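PDB 5O63: restriction endonuclease UbaLAI from Unidentified, which cleaves DNA at a specific sequence as a monomeric Type IIE restriction endonuclease, its N-terminal B3 domain binding the cognate DNA. Local coordinates for residues A[6-11]-A[17-22]; A[124-129]-A[137-142]. One frame throughout, in Å; residues are numbered along the deposited sequence.

How the contacts relate
Contact 1 comes first along the chain, joining helix 3-14 to the start of strand 19-28; contact 2 follows, setting helix 136-144 against the end of strand 121-128. Their centres lie 15 Å apart, and both strands belong to one mixed sheet, separated in it by strand 108-116. Tyr7 of helix 3-14 links the contacts: its OH lies 2.6 Å from Asp126 OD2 on the strand, a probable hydrogen bond, and its CE1 packs 3.6 Å from Leu139 CD2 on the other helix. Together the contacts attach the two helices of this B3 domain to its sheet. Contact 1 lies about 19 Å and contact 2 about 10 Å from the DNA, nearest atoms in each case.

Contact 1. Residues A[6-11]-A[17-22]; sequences KYAKEL and KTLKSA
Leu19 reaches helix 3-14 with CG turned anti to its backbone N (chi1 -172°) and the branch rotated by a chi2 of 155°, which together bring CD1 over the side of the helix at Ala8. This is a helix-loop-strand connection at the start of the B3 domain: the chain leaves the N-terminal helix, turns back through a short loop and enters strand 19-28 beside it. The single apolar side-chain contact is CD1 of Leu19 on CB of Ala8, at 3.6 Å. The same methyl also lies against the helix backbone, 3.8 Å from Ala8 C and 4.0 Å from Lys9 N, and so rests on main chain as well as on the alanine methyl. Ala8 also touches Leu112 of strand 108-116, which places the helix over the sheet.

Lys9 borders the contact on its exposed flank. The base of its side chain passes alongside the leucine, with CG 4.2 Å from Leu19 CB. No direct hydrogen bond joins the two segments, although the CA atoms of Lys9 and Leu19 are 5.7 Å apart. Just beyond Leu19 the chain turns a corner at Lys20, where Lys20 and Ser21 both face Arg115 in a classic beta bulge, so the strand changes direction soon after meeting the helix. A water bridges the two backbones: it accepts from Leu19 N at 2.8 Å and donates to Lys9 O at 3.1 Å.

Contact 2. Residues A[124-129]-A[137-142]; sequences YFDCAN and EVLFAL
The end of strand 121-128 runs past helix 136-144, and the nearest CA atoms are those of Ala128 and Leu139, 7.9 Å apart, a spacing bridged by side chains without any hydrogen bond between the segments. Here the second helix of this B3 domain packs on the sheet. Asp126 and Ala128 direct their CB atoms toward the helix, while that of Cys127, between them, points away.

Leu139 supplies the helix side of the contact. Its CG is anti to the carbonyl carbon (chi1 -66°) and its chain is extended through chi2 at 178°, which carries CD1 to the strand. That methyl settles between the two strand residues, 3.8 Å from CB of Ala128 and 4.0 Å from OD2 of Asp126. The first is apolar packing, methyl on methyl; in the second, the leucine and aspartate side chains cross at about a right angle. Leu139 also touches Leu108 of strand 108-116, extending its hold to the next strand of the sheet.

All three contacting residues are buried, and the carboxylate among them is satisfied by partners beyond the segments. Arg135, just ahead of the helix segment, forms a salt bridge to Asp126 OD2 through NH2, and Tyr7 OH of helix 3-14 is hydrogen-bonded to the same oxygen. A positive charge this close would be expected to favour the ionised carboxylate. Asp126 thus joins strand 121-128 to helix 3-14 and to the residue leading into helix 136-144. Its other oxygen, OD1, has a hydrogen bond just outside the segments and also accepts a weak one from the neighbouring Cys127 N at 2.9 Å, bent to an N-H...O angle of 123°.

Contact 1. Residues A[6-11]-A[17-22]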
ATOM      1  N   LYS A   6       5.695  -9.320 -13.393  1.00 30.50           N
ATOM      2  CA  LYS A   6       6.149 -10.546 -12.727  1.00 31.73           C
ATOM      3  C   LYS A   6       5.962 -10.438 -11.241  1.00 30.06           C
ATOM      4  O   LYS A   6       5.496 -11.401 -10.600  1.00 32.73           O
ATOM      5  CB  LYS A   6       7.617 -10.885 -13.029  1.00 35.35           C
ATOM      6  CG  LYS A   6       7.820 -11.343 -14.480  1.00 45.49           C
ATOM      7  CD  LYS A   6       9.208 -11.017 -14.978  1.00 51.62           C
ATOM      8  CE  LYS A   6      10.242 -11.843 -14.248  1.00 53.70           C
ATOM      9  NZ  LYS A   6      11.610 -11.611 -14.792  1.00 51.96           N
ATOM     10  N   TYR A   7       6.376  -9.312 -10.672  1.00 29.68           N
ATOM     11  CA  TYR A   7       6.102  -9.085  -9.260  1.00 24.77           C
ATOM     12  C   TYR A   7       4.636  -9.204  -8.849  1.00 24.40           C
ATOM     13  O   TYR A   7       4.291  -9.875  -7.873  1.00 27.17           O
ATOM     14  CB  TYR A   7       6.634  -7.657  -8.925  1.00 23.67           C
ATOM     15  CG  TYR A   7       6.227  -7.219  -7.543  1.00 26.14           C
ATOM     16  CD1 TYR A   7       6.933  -7.640  -6.439  1.00 25.82           C
ATOM     17  CD2 TYR A   7       5.124  -6.365  -7.348  1.00 26.61           C
ATOM     18  CE1 TYR A   7       6.569  -7.189  -5.108  1.00 22.57           C
ATOM     19  CE2 TYR A   7       4.747  -5.961  -6.081  1.00 24.79           C
ATOM     20  CZ  TYR A   7       5.474  -6.374  -4.981  1.00 26.19           C
ATOM     21  OH  TYR A   7       5.067  -5.929  -3.747  1.00 24.46           O
ATOM     22  N   ALA A   8       3.765  -8.500  -9.553  1.00 29.56           N
ATOM     23  CA  ALA A   8       2.337  -8.562  -9.234  1.00 29.77           C
ATOM     24  C   ALA A   8       1.787  -9.960  -9.344  1.00 31.24           C
ATOM     25  O   ALA A   8       1.010 -10.404  -8.464  1.00 30.25           O
ATOM     26  CB  ALA A   8       1.533  -7.592 -10.157  1.00 30.84           C
ATOM     27  N   LYS A   9       2.165 -10.694 -10.406  1.00 30.77           N
ATOM     28  CA  LYS A   9       1.673 -12.040 -10.561  1.00 30.76           C
ATOM     29  C   LYS A   9       2.166 -12.933  -9.410  1.00 32.72           C
ATOM     30  O   LYS A   9       1.430 -13.769  -8.898  1.00 35.21           O
ATOM     31  CB  LYS A   9       2.089 -12.608 -11.960  1.00 35.20           C
ATOM     32  CG  LYS A   9       1.306 -11.935 -13.076  1.00 33.79           C
ATOM     33  CD  LYS A   9       1.625 -12.487 -14.505  1.00 40.74           C
ATOM     34  CE  LYS A   9       1.160 -13.874 -14.674  1.00 49.83           C
ATOM     35  NZ  LYS A   9       2.150 -14.817 -14.093  1.00 55.69           N
ATOM     36  N   GLU A  10       3.395 -12.713  -8.975  1.00 31.75           N
ATOM     37  CA  GLU A  10       3.984 -13.499  -7.908  1.00 35.23           C
ATOM     38  C   GLU A  10       3.251 -13.229  -6.563  1.00 34.15           C
ATOM     39  O   GLU A  10       3.007 -14.143  -5.732  1.00 32.92           O
ATOM     40  CB  GLU A  10       5.476 -13.140  -7.801  1.00 40.35           C
ATOM     41  CG  GLU A  10       6.334 -14.204  -7.077  1.00 45.64           C
ATOM     42  N   LEU A  11       2.892 -11.972  -6.363  1.00 32.17           N
ATOM     43  CA  LEU A  11       2.206 -11.599  -5.115  1.00 30.04           C
ATOM     44  C   LEU A  11       0.815 -12.268  -5.080  1.00 29.03           C
ATOM     45  O   LEU A  11       0.367 -12.820  -4.023  1.00 29.63           O
ATOM     46  CB  LEU A  11       2.131 -10.065  -5.028  1.00 28.61           C
ATOM     47  CG  LEU A  11       1.555  -9.398  -3.803  1.00 36.85           C
ATOM     48  CD1 LEU A  11       2.094 -10.082  -2.563  1.00 40.21           C
ATOM     49  CD2 LEU A  11       2.057  -7.979  -3.846  1.00 34.43           C
ATOM     50  N   LYS A  17      -4.069 -17.356  -5.676  1.00 38.41           N
ATOM     51  CA  LYS A  17      -4.928 -16.914  -6.779  1.00 38.13           C
ATOM     52  C   LYS A  17      -4.074 -16.753  -8.016  1.00 37.69           C
ATOM     53  O   LYS A  17      -2.866 -16.911  -7.933  1.00 38.77           O
ATOM     54  CB  LYS A  17      -5.609 -15.568  -6.425  1.00 37.36           C
ATOM     55  CG  LYS A  17      -6.515 -15.578  -5.178  1.00 37.07           C
ATOM     56  CD  LYS A  17      -7.761 -16.454  -5.425  1.00 39.07           C
ATOM     57  CE  LYS A  17      -8.835 -16.218  -4.361  1.00 40.71           C
ATOM     58  NZ  LYS A  17      -9.954 -17.211  -4.520  1.00 43.00           N
ATOM     59  N   THR A  18      -4.686 -16.444  -9.162  1.00 35.78           N
ATOM     60  CA  THR A  18      -3.910 -16.009 -10.328  1.00 33.27           C
ATOM     61  C   THR A  18      -4.485 -14.684 -10.800  1.00 33.53           C
ATOM     62  O   THR A  18      -5.719 -14.531 -10.873  1.00 40.32           O
ATOM     63  CB  THR A  18      -3.919 -17.075 -11.499  1.00 46.76           C
ATOM     64  OG1 THR A  18      -5.221 -17.145 -12.066  1.00 57.21           O
ATOM     65  CG2 THR A  18      -3.480 -18.462 -10.994  1.00 38.45           C
ATOM     66  N   LEU A  19      -3.578 -13.759 -11.127  1.00 34.75           N
ATOM     67  CA  LEU A  19      -3.899 -12.402 -11.562  1.00 35.56           C
ATOM     68  C   LEU A  19      -4.602 -12.326 -12.932  1.00 38.32           C
ATOM     69  O   LEU A  19      -4.102 -12.832 -13.942  1.00 40.26           O
ATOM     70  CB  LEU A  19      -2.605 -11.561 -11.556  1.00 36.45           C
ATOM     71  CG  LEU A  19      -2.685 -10.048 -11.803  1.00 38.37           C
ATOM     72  CD1 LEU A  19      -1.489  -9.353 -11.172  1.00 39.07           C
ATOM     73  CD2 LEU A  19      -2.724  -9.718 -13.306  1.00 41.82           C
ATOM     74  N   LYS A  20      -5.766 -11.674 -12.970  1.00 40.59           N
ATOM     75  CA  LYS A  20      -6.404 -11.343 -14.256  1.00 42.28           C
ATOM     76  C   LYS A  20      -5.994  -9.915 -14.655  1.00 42.75           C
ATOM     77  O   LYS A  20      -5.569  -9.667 -15.786  1.00 42.20           O
ATOM     78  CB  LYS A  20      -7.930 -11.470 -14.165  1.00 41.43           C
ATOM     79  CG  LYS A  20      -8.635 -11.529 -15.505  1.00 46.25           C
ATOM     80  N   SER A  21      -6.097  -8.983 -13.711  1.00 40.28           N
ATOM     81  CA  SER A  21      -5.697  -7.599 -13.945  1.00 36.64           C
ATOM     82  C   SER A  21      -5.458  -6.982 -12.585  1.00 34.43           C
ATOM     83  O   SER A  21      -5.855  -7.573 -11.575  1.00 32.39           O
ATOM     84  CB  SER A  21      -6.769  -6.816 -14.706  1.00 40.68           C
ATOM     85  OG  SER A  21      -7.966  -6.746 -13.941  1.00 42.49           O
ATOM     86  N   ALA A  22      -4.802  -5.828 -12.555  1.00 32.62           N
ATOM     87  CA  ALA A  22      -4.455  -5.230 -11.264  1.00 32.10           C
ATOM     88  C   ALA A  22      -4.195  -3.726 -11.405  1.00 32.24           C
ATOM     89  O   ALA A  22      -3.874  -3.252 -12.493  1.00 35.34           O
ATOM     90  CB  ALA A  22      -3.226  -5.899 -10.654  1.00 31.83           C
TER
HETATM   91  O   HOH W   1      -0.937 -14.529 -10.672  1.00 32.40           O

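Contact 2. Residues A[124-129]-A[137-142]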
ATOM      1  N   TYR A 124      -3.669  -6.377  -1.652  1.00 23.95           N
ATOM      2  CA  TYR A 124      -2.359  -6.935  -1.271  1.00 21.19           C
ATOM      3  C   TYR A 124      -1.505  -5.817  -0.743  1.00 22.54           C
ATOM      4  O   TYR A 124      -1.593  -4.726  -1.263  1.00 22.80           O
ATOM      5  CB  TYR A 124      -1.644  -7.531  -2.461  1.00 21.60           C
ATOM      6  CG  TYR A 124      -2.393  -8.677  -3.029  1.00 23.86           C
ATOM      7  CD1 TYR A 124      -1.963  -9.997  -2.787  1.00 23.26           C
ATOM      8  CD2 TYR A 124      -3.559  -8.470  -3.806  1.00 22.96           C
ATOM      9  CE1 TYR A 124      -2.656 -11.109  -3.297  1.00 23.13           C
ATOM     10  CE2 TYR A 124      -4.260  -9.588  -4.325  1.00 23.67           C
ATOM     11  CZ  TYR A 124      -3.796 -10.903  -4.046  1.00 25.29           C
ATOM     12  OH  TYR A 124      -4.437 -12.056  -4.522  1.00 30.27           O
ATOM     13  N   PHE A 125      -0.669  -6.130   0.246  1.00 20.43           N
ATOM     14  CA  PHE A 125       0.237  -5.113   0.786  1.00 20.09           C
ATOM     15  C   PHE A 125       1.621  -5.639   0.918  1.00 22.16           C
ATOM     16  O   PHE A 125       1.838  -6.734   1.430  1.00 23.05           O
ATOM     17  CB  PHE A 125      -0.303  -4.693   2.161  1.00 25.11           C
ATOM     18  CG  PHE A 125       0.616  -3.834   2.943  1.00 26.12           C
ATOM     19  CD1 PHE A 125       1.485  -4.389   3.876  1.00 28.90           C
ATOM     20  CD2 PHE A 125       0.594  -2.461   2.755  1.00 26.95           C
ATOM     21  CE1 PHE A 125       2.358  -3.567   4.645  1.00 31.57           C
ATOM     22  CE2 PHE A 125       1.460  -1.606   3.510  1.00 27.27           C
ATOM     23  CZ  PHE A 125       2.342  -2.166   4.451  1.00 28.92           C
ATOM     24  N   ASP A 126       2.615  -4.819   0.548  1.00 19.45           N
ATOM     25  CA  ASP A 126       4.025  -5.150   0.681  1.00 17.38           C
ATOM     26  C   ASP A 126       4.738  -3.881   1.166  1.00 18.39           C
ATOM     27  O   ASP A 126       4.234  -2.794   0.980  1.00 18.76           O
ATOM     28  CB  ASP A 126       4.579  -5.604  -0.658  1.00 21.76           C
ATOM     29  CG  ASP A 126       5.936  -6.312  -0.576  1.00 23.24           C
ATOM     30  OD1 ASP A 126       6.472  -6.562   0.511  1.00 23.43           O
ATOM     31  OD2 ASP A 126       6.424  -6.737  -1.649  1.00 23.40           O
ATOM     32  N   CYS A 127       5.859  -4.059   1.845  1.00 18.41           N
ATOM     33  CA  CYS A 127       6.608  -2.877   2.279  1.00 23.99           C
ATOM     34  C   CYS A 127       8.038  -3.206   2.530  1.00 25.19           C
ATOM     35  O   CYS A 127       8.431  -4.370   2.641  1.00 23.43           O
ATOM     36  CB  CYS A 127       5.992  -2.267   3.495  1.00 22.59           C
ATOM     37  SG  CYS A 127       6.215  -3.291   4.957  1.00 26.81           S
ATOM     38  N   ALA A 128       8.848  -2.158   2.593  1.00 19.13           N
ATOM     39  CA  ALA A 128      10.268  -2.313   2.593  1.00 19.78           C
ATOM     40  C   ALA A 128      10.959  -1.079   3.137  1.00 17.83           C
ATOM     41  O   ALA A 128      10.398  -0.005   3.162  1.00 20.59           O
ATOM     42  CB  ALA A 128      10.768  -2.595   1.155  1.00 22.41           C
ATOM     43  N   ASN A 129      12.194  -1.296   3.593  1.00 20.12           N
ATOM     44  CA  ASN A 129      13.048  -0.172   3.927  1.00 20.48           C
ATOM     45  C   ASN A 129      14.452  -0.382   3.350  1.00 20.53           C
ATOM     46  O   ASN A 129      14.690  -1.318   2.589  1.00 22.74           O
ATOM     47  CB  ASN A 129      13.062   0.070   5.439  1.00 21.22           C
ATOM     48  CG  ASN A 129      13.761  -1.033   6.242  1.00 21.41           C
ATOM     49  OD1 ASN A 129      14.708  -1.688   5.796  1.00 24.96           O
ATOM     50  ND2 ASN A 129      13.310  -1.170   7.499  1.00 23.10           N
ATOM     51  N   GLU A 137      15.275  -0.767  -2.814  1.00 24.77           N
ATOM     52  CA  GLU A 137      15.780  -0.405  -4.113  1.00 27.55           C
ATOM     53  C   GLU A 137      15.137  -1.256  -5.218  1.00 25.53           C
ATOM     54  O   GLU A 137      14.709  -0.677  -6.252  1.00 26.86           O
ATOM     55  CB  GLU A 137      17.288  -0.554  -4.164  1.00 29.78           C
ATOM     56  CG  GLU A 137      18.036   0.320  -3.252  1.00 38.42           C
ATOM     57  CD  GLU A 137      19.493  -0.085  -3.297  1.00 51.42           C
ATOM     58  OE1 GLU A 137      20.000  -0.600  -2.274  1.00 57.42           O
ATOM     59  OE2 GLU A 137      20.095   0.048  -4.389  1.00 55.31           O
ATOM     60  N   VAL A 138      15.049  -2.567  -5.003  1.00 27.61           N
ATOM     61  CA  VAL A 138      14.463  -3.421  -6.029  1.00 28.73           C
ATOM     62  C   VAL A 138      12.982  -3.042  -6.230  1.00 27.36           C
ATOM     63  O   VAL A 138      12.547  -2.869  -7.362  1.00 29.49           O
ATOM     64  CB  VAL A 138      14.638  -4.936  -5.704  1.00 33.38           C
ATOM     65  CG1 VAL A 138      13.799  -5.810  -6.640  1.00 35.82           C
ATOM     66  CG2 VAL A 138      16.075  -5.321  -5.891  1.00 34.79           C
ATOM     67  N   LEU A 139      12.231  -2.856  -5.146  1.00 24.47           N
ATOM     68  CA  LEU A 139      10.832  -2.511  -5.294  1.00 22.68           C
ATOM     69  C   LEU A 139      10.613  -1.130  -5.879  1.00 24.04           C
ATOM     70  O   LEU A 139       9.726  -0.935  -6.738  1.00 22.71           O
ATOM     71  CB  LEU A 139      10.111  -2.603  -3.944  1.00 23.41           C
ATOM     72  CG  LEU A 139      10.049  -4.041  -3.414  1.00 22.40           C
ATOM     73  CD1 LEU A 139       9.366  -4.018  -2.056  1.00 22.67           C
ATOM     74  CD2 LEU A 139       9.346  -5.018  -4.384  1.00 26.99           C
ATOM     75  N   PHE A 140      11.419  -0.164  -5.449  1.00 21.65           N
ATOM     76  CA  PHE A 140      11.287   1.174  -6.004  1.00 22.13           C
ATOM     77  C   PHE A 140      11.520   1.154  -7.540  1.00 21.66           C
ATOM     78  O   PHE A 140      10.749   1.784  -8.325  1.00 23.68           O
ATOM     79  CB  PHE A 140      12.246   2.128  -5.311  1.00 21.22           C
ATOM     80  CG  PHE A 140      12.092   3.573  -5.809  1.00 21.68           C
ATOM     81  CD1 PHE A 140      12.876   4.003  -6.867  1.00 24.23           C
ATOM     82  CD2 PHE A 140      11.103   4.412  -5.315  1.00 21.62           C
ATOM     83  CE1 PHE A 140      12.706   5.279  -7.382  1.00 25.60           C
ATOM     84  CE2 PHE A 140      10.918   5.684  -5.822  1.00 23.57           C
ATOM     85  CZ  PHE A 140      11.732   6.115  -6.872  1.00 21.61           C
ATOM     86  N   ALA A 141      12.569   0.468  -7.947  1.00 22.79           N
ATOM     87  CA  ALA A 141      12.855   0.376  -9.386  1.00 26.67           C
ATOM     88  C   ALA A 141      11.652  -0.242 -10.171  1.00 23.59           C
ATOM     89  O   ALA A 141      11.350   0.179 -11.299  1.00 25.33           O
ATOM     90  CB  ALA A 141      14.130  -0.467  -9.624  1.00 26.21           C
ATOM     91  N   LEU A 142      11.035  -1.300  -9.623  1.00 24.21           N
ATOM     92  CA  LEU A 142       9.895  -1.910 -10.319  1.00 28.51           C
ATOM     93  C   LEU A 142       8.674  -1.011 -10.370  1.00 26.57           C
ATOM     94  O   LEU A 142       7.963  -1.052 -11.353  1.00 28.35           O
ATOM     95  CB  LEU A 142       9.420  -3.219  -9.671  1.00 38.30           C
ATOM     96  CG  LEU A 142      10.377  -4.271  -9.237  1.00 40.93           C
ATOM     97  CD1 LEU A 142       9.659  -5.288  -8.387  1.00 34.89           C
ATOM     98  CD2 LEU A 142      10.790  -4.862 -10.490  1.00 44.61           C
TER